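Local coordinates for protein acetyl transferase (Salmonella typhimurium, PDB 1S7K) that probably transfers an acetyl group from acetyl-coenzyme A to the N-terminal amino group of ribosomal protein L7/L12, as a dimeric GNAT-family enzyme, at residues I8-T13 with L117-T122; Y69-L74 with N88-I93; F153-C158 with N173-I178. All coordinates share one frame; numbering follows the deposited sequence.

Interaction 1: residues I8-T13 with L117-T122; sequences IPVSTT and LQALMT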
loop_
_atom_site.group_PDB
_atom_site.type_symbol
_atom_site.label_atom_id
_atom_site.label_comp_id
_atom_site.label_asym_id
_atom_site.label_seq_id
_atom_site.Cartn_x
_atom_site.Cartn_y
_atom_site.Cartn_z
ATOM N N ILE A 8 9.081 -23.101 -8.681
ATOM C CA ILE A 8 9.027 -23.247 -7.258
ATOM C C ILE A 8 8.206 -24.523 -7.070
ATOM O O ILE A 8 7.006 -24.545 -7.345
ATOM C CB ILE A 8 8.328 -22.043 -6.606
ATOM C CG1 ILE A 8 9.222 -20.798 -6.715
ATOM C CG2 ILE A 8 8.014 -22.342 -5.164
ATOM C CD1 ILE A 8 8.506 -19.506 -6.302
ATOM N N PRO A 9 8.851 -25.600 -6.600
ATOM C CA PRO A 9 8.083 -26.837 -6.421
ATOM C C PRO A 9 7.003 -26.601 -5.359
ATOM O O PRO A 9 7.196 -25.845 -4.439
ATOM C CB PRO A 9 9.122 -27.840 -5.938
ATOM C CG PRO A 9 10.461 -27.226 -6.359
ATOM C CD PRO A 9 10.236 -25.762 -6.125
ATOM N N VAL A 10 5.864 -27.251 -5.517
ATOM C CA VAL A 10 4.806 -27.145 -4.551
ATOM C C VAL A 10 4.511 -28.576 -4.053
ATOM O O VAL A 10 4.586 -28.859 -2.833
ATOM C CB VAL A 10 3.560 -26.501 -5.169
ATOM C CG1 VAL A 10 2.400 -26.498 -4.175
ATOM C CG2 VAL A 10 3.880 -25.043 -5.542
ATOM N N SER A 11 4.278 -29.497 -4.992
ATOM C CA SER A 11 3.925 -30.866 -4.627
ATOM C C SER A 11 4.118 -31.828 -5.787
ATOM O O SER A 11 4.664 -31.476 -6.819
ATOM C CB SER A 11 2.452 -30.928 -4.161
ATOM O OG SER A 11 1.502 -30.877 -5.216
ATOM N N THR A 12 3.705 -33.071 -5.576
ATOM C CA THR A 12 3.807 -34.072 -6.614
ATOM C C THR A 12 3.134 -33.636 -7.898
ATOM O O THR A 12 3.652 -33.832 -8.984
ATOM C CB THR A 12 3.179 -35.424 -6.151
ATOM O OG1 THR A 12 3.967 -35.903 -5.041
ATOM C CG2 THR A 12 3.215 -36.421 -7.317
ATOM N N THR A 13 1.986 -33.008 -7.760
ATOM C CA THR A 13 1.222 -32.550 -8.913
ATOM C C THR A 13 1.193 -31.021 -9.129
ATOM O O THR A 13 0.730 -30.560 -10.167
ATOM C CB THR A 13 -0.214 -33.020 -8.730
ATOM O OG1 THR A 13 -0.657 -32.584 -7.435
ATOM C CG2 THR A 13 -0.288 -34.565 -8.722
ATOM N N LEU A 117 0.567 -21.450 -1.932
ATOM C CA LEU A 117 0.996 -20.274 -1.143
ATOM C C LEU A 117 1.934 -20.663 -0.009
ATOM O O LEU A 117 2.942 -19.985 0.187
ATOM C CB LEU A 117 -0.224 -19.526 -0.629
ATOM C CG LEU A 117 0.074 -18.332 0.292
ATOM C CD1 LEU A 117 0.962 -17.273 -0.425
ATOM C CD2 LEU A 117 -1.272 -17.744 0.742
ATOM N N GLN A 118 1.695 -21.788 0.674
ATOM C CA GLN A 118 2.605 -22.140 1.760
ATOM C C GLN A 118 3.980 -22.420 1.191
ATOM O O GLN A 118 5.002 -22.042 1.798
ATOM C CB GLN A 118 2.108 -23.367 2.528
ATOM C CG GLN A 118 0.689 -23.133 3.032
ATOM C CD GLN A 118 0.415 -23.980 4.241
ATOM O OE1 GLN A 118 0.988 -25.091 4.365
ATOM N NE2 GLN A 118 -0.427 -23.488 5.152
ATOM N N ALA A 119 4.009 -23.014 -0.005
ATOM C CA ALA A 119 5.289 -23.347 -0.625
ATOM C C ALA A 119 6.025 -22.092 -1.030
ATOM O O ALA A 119 7.237 -21.983 -0.804
ATOM C CB ALA A 119 5.080 -24.235 -1.868
ATOM N N LEU A 120 5.273 -21.144 -1.600
ATOM C CA LEU A 120 5.849 -19.894 -2.082
ATOM C C LEU A 120 6.429 -19.099 -0.933
ATOM O O LEU A 120 7.540 -18.574 -1.068
ATOM C CB LEU A 120 4.809 -19.060 -2.850
ATOM C CG LEU A 120 5.218 -17.663 -3.298
ATOM C CD1 LEU A 120 6.472 -17.787 -4.195
ATOM C CD2 LEU A 120 4.017 -16.939 -4.015
ATOM N N MET A 121 5.687 -19.004 0.180
ATOM C CA MET A 121 6.138 -18.254 1.361
ATOM C C MET A 121 7.395 -18.884 1.987
ATOM O O MET A 121 8.356 -18.207 2.330
ATOM C CB MET A 121 5.003 -18.171 2.390
ATOM C CG MET A 121 3.810 -17.330 1.853
ATOM S SD MET A 121 2.572 -17.084 3.226
ATOM C CE MET A 121 2.196 -18.797 3.649
ATOM N N THR A 122 7.420 -20.196 2.051
ATOM C CA THR A 122 8.557 -20.920 2.623
ATOM C C THR A 122 9.800 -20.652 1.775
ATOM O O THR A 122 10.889 -20.404 2.293
ATOM C CB THR A 122 8.258 -22.442 2.584
ATOM O OG1 THR A 122 7.382 -22.760 3.673
ATOM C CG2 THR A 122 9.579 -23.252 2.608
#
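Ile8 and Leu120 meet through their CD1 methyls, and the two side chains slant across one another. CD1 of Ile8 lies 3.4 Å from CD1 of Leu120, which is tighter than usual for two carbons. Ile8 sends its longer branch to the helix: CG1 is anti to the carbonyl carbon (chi1 -70°), and the extended chi2 of 170° carries CD1 out to the leucine. Leu120 leaves the helix at an angle to the strand, yet its CD1 branch swings over to the isoleucine. The shorter Ile8 branch, CG2, stays further off, near the backbone oxygen of Ala119.

The second focus is Ala119, whose CB points at the N-terminal segment. Two groups rest against this one methyl. CG2 of Val10 is 3.9 Å from CB of Ala119, and the other valine methyl, CG1, is slightly further away. The backbone oxygen of Pro9 also approaches, 3.7 Å from CB of Ala119. Both Val10 methyls face the alanine from one side, while CB of Pro9 points away from the helix.

The contact lays strand 7-9, outermost in the GNAT sheet within this chain, and the loop after it against helix 112-127. Leu16 on the neighbouring strand 14-18 touches Ile8, Val10 and Leu120, so it fills in the same apolar patch. The helix begins with CoA-binding residues Ile112 and Met113, about 7 Å by side chain from Val10 and Leu120 respectively. The side chains that meet here are all aliphatic. Cohesion therefore rests on shape and on the burial of methyl groups, with Ile8 and Leu120 the buried pair.

Interaction 2: residues Y69-L74 with N88-I93; sequences YAKMYL and NAIEPI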
loop_
_atom_site.group_PDB
_atom_site.type_symbol
_atom_site.label_atom_id
_atom_site.label_comp_id
_atom_site.label_asym_id
_atom_site.label_seq_id
_atom_site.Cartn_x
_atom_site.Cartn_y
_atom_site.Cartn_z
ATOM N N TYR A 69 9.880 -5.967 -7.617
ATOM C CA TYR A 69 8.867 -4.971 -7.271
ATOM C C TYR A 69 7.498 -5.586 -7.132
ATOM O O TYR A 69 6.572 -4.939 -6.604
ATOM C CB TYR A 69 8.773 -3.871 -8.318
ATOM C CG TYR A 69 9.979 -2.955 -8.305
ATOM C CD1 TYR A 69 10.282 -2.182 -9.410
ATOM C CD2 TYR A 69 10.869 -2.952 -7.213
ATOM C CE1 TYR A 69 11.471 -1.420 -9.452
ATOM C CE2 TYR A 69 12.058 -2.203 -7.242
ATOM C CZ TYR A 69 12.352 -1.442 -8.374
ATOM O OH TYR A 69 13.552 -0.706 -8.461
ATOM N N ALA A 70 7.399 -6.829 -7.581
ATOM C CA ALA A 70 6.154 -7.634 -7.571
ATOM C C ALA A 70 6.581 -9.019 -8.056
ATOM O O ALA A 70 7.722 -9.192 -8.459
ATOM C CB ALA A 70 5.114 -7.039 -8.605
ATOM N N LYS A 71 5.687 -10.011 -8.004
ATOM C CA LYS A 71 6.014 -11.321 -8.562
ATOM C C LYS A 71 4.794 -11.830 -9.231
ATOM O O LYS A 71 3.662 -11.586 -8.759
ATOM C CB LYS A 71 6.430 -12.338 -7.493
ATOM C CG LYS A 71 7.766 -11.989 -6.761
ATOM C CD LYS A 71 9.008 -12.123 -7.760
ATOM C CE LYS A 71 10.318 -11.559 -7.125
ATOM N NZ LYS A 71 11.372 -11.728 -8.207
ATOM N N MET A 72 4.970 -12.495 -10.367
ATOM C CA MET A 72 3.808 -13.085 -10.967
ATOM C C MET A 72 4.147 -14.550 -11.302
ATOM O O MET A 72 5.024 -14.791 -12.137
ATOM C CB MET A 72 3.369 -12.355 -12.239
ATOM C CG MET A 72 2.191 -13.067 -12.887
ATOM S SD MET A 72 1.827 -12.265 -14.450
ATOM C CE MET A 72 0.462 -13.012 -14.835
ATOM N N TYR A 73 3.480 -15.501 -10.619
ATOM C CA TYR A 73 3.701 -16.897 -10.897
ATOM C C TYR A 73 2.434 -17.545 -11.452
ATOM O O TYR A 73 1.301 -17.193 -11.114
ATOM C CB TYR A 73 4.143 -17.633 -9.592
ATOM C CG TYR A 73 5.490 -17.225 -9.054
ATOM C CD1 TYR A 73 6.673 -17.809 -9.548
ATOM C CD2 TYR A 73 5.602 -16.269 -8.045
ATOM C CE1 TYR A 73 7.957 -17.425 -9.028
ATOM C CE2 TYR A 73 6.855 -15.872 -7.542
ATOM C CZ TYR A 73 8.026 -16.457 -8.036
ATOM O OH TYR A 73 9.256 -16.091 -7.506
ATOM N N LEU A 74 2.639 -18.530 -12.312
ATOM C CA LEU A 74 1.576 -19.325 -12.886
ATOM C C LEU A 74 1.543 -20.676 -12.118
ATOM O O LEU A 74 2.599 -21.299 -11.893
ATOM C CB LEU A 74 1.870 -19.582 -14.375
ATOM C CG LEU A 74 1.646 -18.350 -15.227
ATOM C CD1 LEU A 74 1.752 -18.707 -16.719
ATOM C CD2 LEU A 74 0.210 -17.877 -14.982
ATOM N N ASN A 88 1.234 -8.843 -5.480
ATOM C CA ASN A 88 0.792 -7.675 -6.223
ATOM C C ASN A 88 1.800 -6.552 -6.139
ATOM O O ASN A 88 1.964 -5.794 -7.113
ATOM C CB ASN A 88 -0.541 -7.175 -5.733
ATOM C CG ASN A 88 -1.647 -8.174 -5.974
ATOM O OD1 ASN A 88 -1.644 -8.877 -6.980
ATOM N ND2 ASN A 88 -2.618 -8.226 -5.054
ATOM N N ALA A 89 2.436 -6.390 -4.985
ATOM C CA ALA A 89 3.464 -5.355 -4.826
ATOM C C ALA A 89 4.400 -5.843 -3.731
ATOM O O ALA A 89 4.010 -6.670 -2.884
ATOM C CB ALA A 89 2.855 -4.043 -4.387
ATOM N N ILE A 90 5.610 -5.297 -3.701
ATOM C CA ILE A 90 6.594 -5.644 -2.672
ATOM C C ILE A 90 7.178 -4.331 -2.210
ATOM O O ILE A 90 7.272 -3.388 -3.019
ATOM C CB ILE A 90 7.724 -6.529 -3.244
ATOM C CG1 ILE A 90 7.155 -7.927 -3.569
ATOM C CG2 ILE A 90 8.889 -6.637 -2.258
ATOM C CD1 ILE A 90 8.087 -8.810 -4.396
ATOM N N GLU A 91 7.521 -4.272 -0.923
ATOM C CA GLU A 91 8.132 -3.137 -0.279
ATOM C C GLU A 91 9.523 -3.728 0.052
ATOM O O GLU A 91 9.709 -4.313 1.103
ATOM C CB GLU A 91 7.344 -2.795 0.981
ATOM C CG GLU A 91 5.941 -2.255 0.665
ATOM C CD GLU A 91 5.151 -1.975 1.913
ATOM O OE1 GLU A 91 5.716 -2.156 3.023
ATOM O OE2 GLU A 91 3.971 -1.584 1.766
ATOM N N PRO A 92 10.500 -3.613 -0.887
ATOM C CA PRO A 92 11.814 -4.195 -0.622
ATOM C C PRO A 92 12.419 -3.894 0.724
ATOM O O PRO A 92 12.913 -4.794 1.387
ATOM C CB PRO A 92 12.691 -3.674 -1.803
ATOM C CG PRO A 92 11.655 -3.475 -2.919
ATOM C CD PRO A 92 10.539 -2.785 -2.110
ATOM N N ILE A 93 12.349 -2.645 1.160
ATOM C CA ILE A 93 13.000 -2.306 2.418
ATOM C C ILE A 93 12.357 -2.964 3.615
ATOM O O ILE A 93 13.039 -3.395 4.515
ATOM C CB ILE A 93 13.050 -0.760 2.609
ATOM C CG1 ILE A 93 13.675 -0.141 1.323
ATOM C CG2 ILE A 93 13.917 -0.442 3.871
ATOM C CD1 ILE A 93 13.391 1.422 1.098
#
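Tyr69 and Ile90 meet at the open end of a beta hairpin. The hairpin is formed by strands 71-77 and 80-91, neighbours in the mixed sheet of the GNAT fold. Residues 69-70 lead into the first strand.

The polar link is one weak backbone hydrogen bond. N of Ile90 donates to O of Tyr69 over 3.1 Å, but the angle at the hydrogen is only 130°. The regular pairing lies further into the hairpin, where Lys71 bonds through its backbone to Phe87. The directions of 69-71 and 88-92 differ by 132°, so the segments splay from a strictly antiparallel course.

Apolar packing centres on Ile90, whose CB points at the opposite segment. A chi1 of -70° sets CG1 beside the backbone N of Ile90, and the longer branch runs along the backbone of Ala70. CD1 of Ile90 comes within 3.8 Å of N of Ala70. The same methyl is 4.0 Å from CG of Lys71, whose chain bends at chi2 and crosses the isoleucine. Past this bend the lysine runs on to a hydrogen bond from NZ to the backbone O of His65. The apolar stem of Lys71 thus packs here while its charged end serves helix 55-67. Ala70 packs its methyl against backbone, with CB 3.7 Å from O of Asn88.

A loose apolar contact lies at the outer end. CB of Tyr69 points away from the other segment, but an edge of the ring comes near Pro92. There, near the ring plane, CG of Pro92 lies 4.4 Å from CD2 of Tyr69.

Interaction 3: residues F153-C158 with N173-I178; sequences FTLEGC and NMYARI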
loop_
_atom_site.group_PDB
_atom_site.type_symbol
_atom_site.label_atom_id
_atom_site.label_comp_id
_atom_site.label_asym_id
_atom_site.label_seq_id
_atom_site.Cartn_x
_atom_site.Cartn_y
_atom_site.Cartn_z
ATOM N N PHE A 153 -2.837 -17.159 8.660
ATOM C CA PHE A 153 -2.564 -15.727 8.679
ATOM C C PHE A 153 -3.300 -15.146 9.896
ATOM O O PHE A 153 -4.364 -15.645 10.292
ATOM C CB PHE A 153 -3.097 -15.025 7.415
ATOM C CG PHE A 153 -2.229 -15.190 6.178
ATOM C CD1 PHE A 153 -2.050 -16.431 5.579
ATOM C CD2 PHE A 153 -1.550 -14.089 5.639
ATOM C CE1 PHE A 153 -1.214 -16.575 4.467
ATOM C CE2 PHE A 153 -0.712 -14.203 4.536
ATOM C CZ PHE A 153 -0.530 -15.452 3.941
ATOM N N THR A 154 -2.774 -14.074 10.470
ATOM C CA THR A 154 -3.429 -13.453 11.615
ATOM C C THR A 154 -4.169 -12.245 11.090
ATOM O O THR A 154 -3.599 -11.516 10.285
ATOM C CB THR A 154 -2.365 -12.979 12.634
ATOM O OG1 THR A 154 -1.714 -14.138 13.177
ATOM C CG2 THR A 154 -3.065 -12.175 13.771
ATOM N N LEU A 155 -5.448 -12.076 11.467
ATOM C CA LEU A 155 -6.202 -10.885 11.039
ATOM C C LEU A 155 -5.681 -9.712 11.894
ATOM O O LEU A 155 -5.816 -9.718 13.126
ATOM C CB LEU A 155 -7.710 -11.076 11.288
ATOM C CG LEU A 155 -8.647 -9.877 10.934
ATOM C CD1 LEU A 155 -8.595 -9.570 9.469
ATOM C CD2 LEU A 155 -10.065 -10.219 11.300
ATOM N N GLU A 156 -5.051 -8.756 11.224
ATOM C CA GLU A 156 -4.496 -7.557 11.862
ATOM C C GLU A 156 -5.465 -6.401 11.953
ATOM O O GLU A 156 -5.274 -5.498 12.801
ATOM C CB GLU A 156 -3.274 -7.088 11.089
ATOM C CG GLU A 156 -2.147 -8.110 11.153
ATOM C CD GLU A 156 -0.888 -7.578 10.458
ATOM O OE1 GLU A 156 0.210 -7.981 10.828
ATOM O OE2 GLU A 156 -1.007 -6.770 9.532
ATOM N N GLY A 157 -6.479 -6.392 11.078
ATOM C CA GLY A 157 -7.454 -5.298 11.134
ATOM C C GLY A 157 -8.414 -5.329 9.969
ATOM O O GLY A 157 -8.245 -6.116 9.019
ATOM N N CYS A 158 -9.358 -4.391 10.018
ATOM C CA CYS A 158 -10.401 -4.239 8.993
ATOM C C CYS A 158 -10.360 -2.788 8.506
ATOM O O CYS A 158 -10.581 -1.868 9.307
ATOM C CB CYS A 158 -11.740 -4.523 9.650
ATOM S SG CYS A 158 -13.034 -4.537 8.412
ATOM N N ASN A 173 -10.368 -6.863 4.960
ATOM C CA ASN A 173 -9.607 -7.452 6.063
ATOM C C ASN A 173 -8.137 -7.455 5.676
ATOM O O ASN A 173 -7.769 -7.753 4.528
ATOM C CB ASN A 173 -10.061 -8.888 6.326
ATOM C CG ASN A 173 -11.345 -8.954 7.160
ATOM O OD1 ASN A 173 -11.628 -8.062 7.959
ATOM N ND2 ASN A 173 -12.130 -10.019 6.970
ATOM N N MET A 174 -7.294 -7.115 6.635
ATOM C CA MET A 174 -5.883 -7.174 6.387
ATOM C C MET A 174 -5.361 -8.291 7.262
ATOM O O MET A 174 -5.486 -8.246 8.493
ATOM C CB MET A 174 -5.175 -5.848 6.727
ATOM C CG MET A 174 -3.626 -6.097 6.582
ATOM S SD MET A 174 -2.630 -4.603 6.750
ATOM C CE MET A 174 -3.050 -3.837 5.185
ATOM N N TYR A 175 -4.727 -9.274 6.611
ATOM C CA TYR A 175 -4.150 -10.471 7.254
ATOM C C TYR A 175 -2.649 -10.509 7.034
ATOM O O TYR A 175 -2.157 -10.068 5.987
ATOM C CB TYR A 175 -4.690 -11.743 6.595
ATOM C CG TYR A 175 -6.140 -12.073 6.854
ATOM C CD1 TYR A 175 -6.519 -12.819 7.979
ATOM C CD2 TYR A 175 -7.126 -11.707 5.932
ATOM C CE1 TYR A 175 -7.907 -13.213 8.142
ATOM C CE2 TYR A 175 -8.455 -12.073 6.092
ATOM C CZ TYR A 175 -8.844 -12.844 7.205
ATOM O OH TYR A 175 -10.194 -13.282 7.310
ATOM N N ALA A 176 -1.910 -11.021 7.994
ATOM C CA ALA A 176 -0.467 -11.121 7.761
ATOM C C ALA A 176 0.120 -12.364 8.378
ATOM O O ALA A 176 -0.402 -12.908 9.360
ATOM C CB ALA A 176 0.329 -9.831 8.287
ATOM N N ARG A 177 1.189 -12.843 7.759
ATOM C CA ARG A 177 1.969 -13.944 8.306
ATOM C C ARG A 177 3.422 -13.549 8.193
ATOM O O ARG A 177 3.842 -13.092 7.108
ATOM C CB ARG A 177 1.774 -15.226 7.477
ATOM C CG ARG A 177 2.328 -16.429 8.269
ATOM C CD ARG A 177 1.685 -17.761 7.816
ATOM N NE ARG A 177 2.577 -18.844 8.179
ATOM C CZ ARG A 177 2.597 -20.041 7.604
ATOM N NH1 ARG A 177 1.739 -20.345 6.636
ATOM N NH2 ARG A 177 3.569 -20.899 7.943
ATOM N N ILE A 178 4.181 -13.700 9.290
ATOM C CA ILE A 178 5.612 -13.403 9.285
ATOM C C ILE A 178 6.346 -14.777 9.316
ATOM O O ILE A 178 5.974 -15.683 10.104
ATOM C CB ILE A 178 6.050 -12.620 10.544
ATOM C CG1 ILE A 178 5.240 -11.307 10.695
ATOM C CG2 ILE A 178 7.602 -12.378 10.516
ATOM C CD1 ILE A 178 5.563 -10.240 9.742
#
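Thr154 and Ala176 exchange two backbone hydrogen bonds. N of Thr154 donates to O of Ala176 over 2.9 Å, almost straight at 176°, and N of Ala176 returns the bond to O of Thr154. Further along, N of Met174 reaches O of Gly157 at 2.8 Å. The oxygen of Met174 takes two donors: N of Glu156 at 2.8 Å, and N of Gly157 in a weak bond.

This double grip marks a classic beta bulge, with Glu156 and Gly157 both opposite Met174. It shifts by one the register of the antiparallel hairpin 154-165/168-178 in the GNAT sheet. The Glu156 carboxylate lies beside CB of Ala176, but its polar partners are Arg132, a salt bridge from OE2, and the backbone N of Lys160 of the second subunit, bonded to OE1.

Leu155 and Tyr175 lie on the face opposite Thr154 and Ala176. CD1 of Leu155 sits 3.9 Å from the Tyr175 ring centroid in a CH-pi contact, over the face. The same methyl is 3.5 Å from CB of Asn173. OH of Tyr175 and ND2 of Asn173 both bond to OD1 of Asn145. The Tyr175 side chain is about 4 Å from that of Cys137, which binds CoA covalently in another structure of this protein. At the end of the pairing, CB of Arg177 lies over one face of the Phe153 ring, 4.0 Å from its centroid; the guanidinium plane is turned 89° from the ring.

In the fold
All three contacts reach the same mixed sheet of the GNAT fold. Interaction 1 joins strand 7-9, outermost on one side within this chain, to helix 112-127. Interaction 2 lies in the hairpin 71-77/80-91, interaction 3 in the hairpin 154-165/168-178 at the other end of the strand order. Their centres are 17 to 21 Å apart. Along the chain, interaction 2 falls between the two segments of interaction 1, and interaction 3 follows both. Leu120 packs on Tyr73 of 69-74, while Leu117 and Met121 pack on Phe153. Interactions 2 and 3 do not touch, their nearest atoms being about 8 Å apart. Helix 112-127, which begins with CoA-binding residues, thus touches residues of all three contacts.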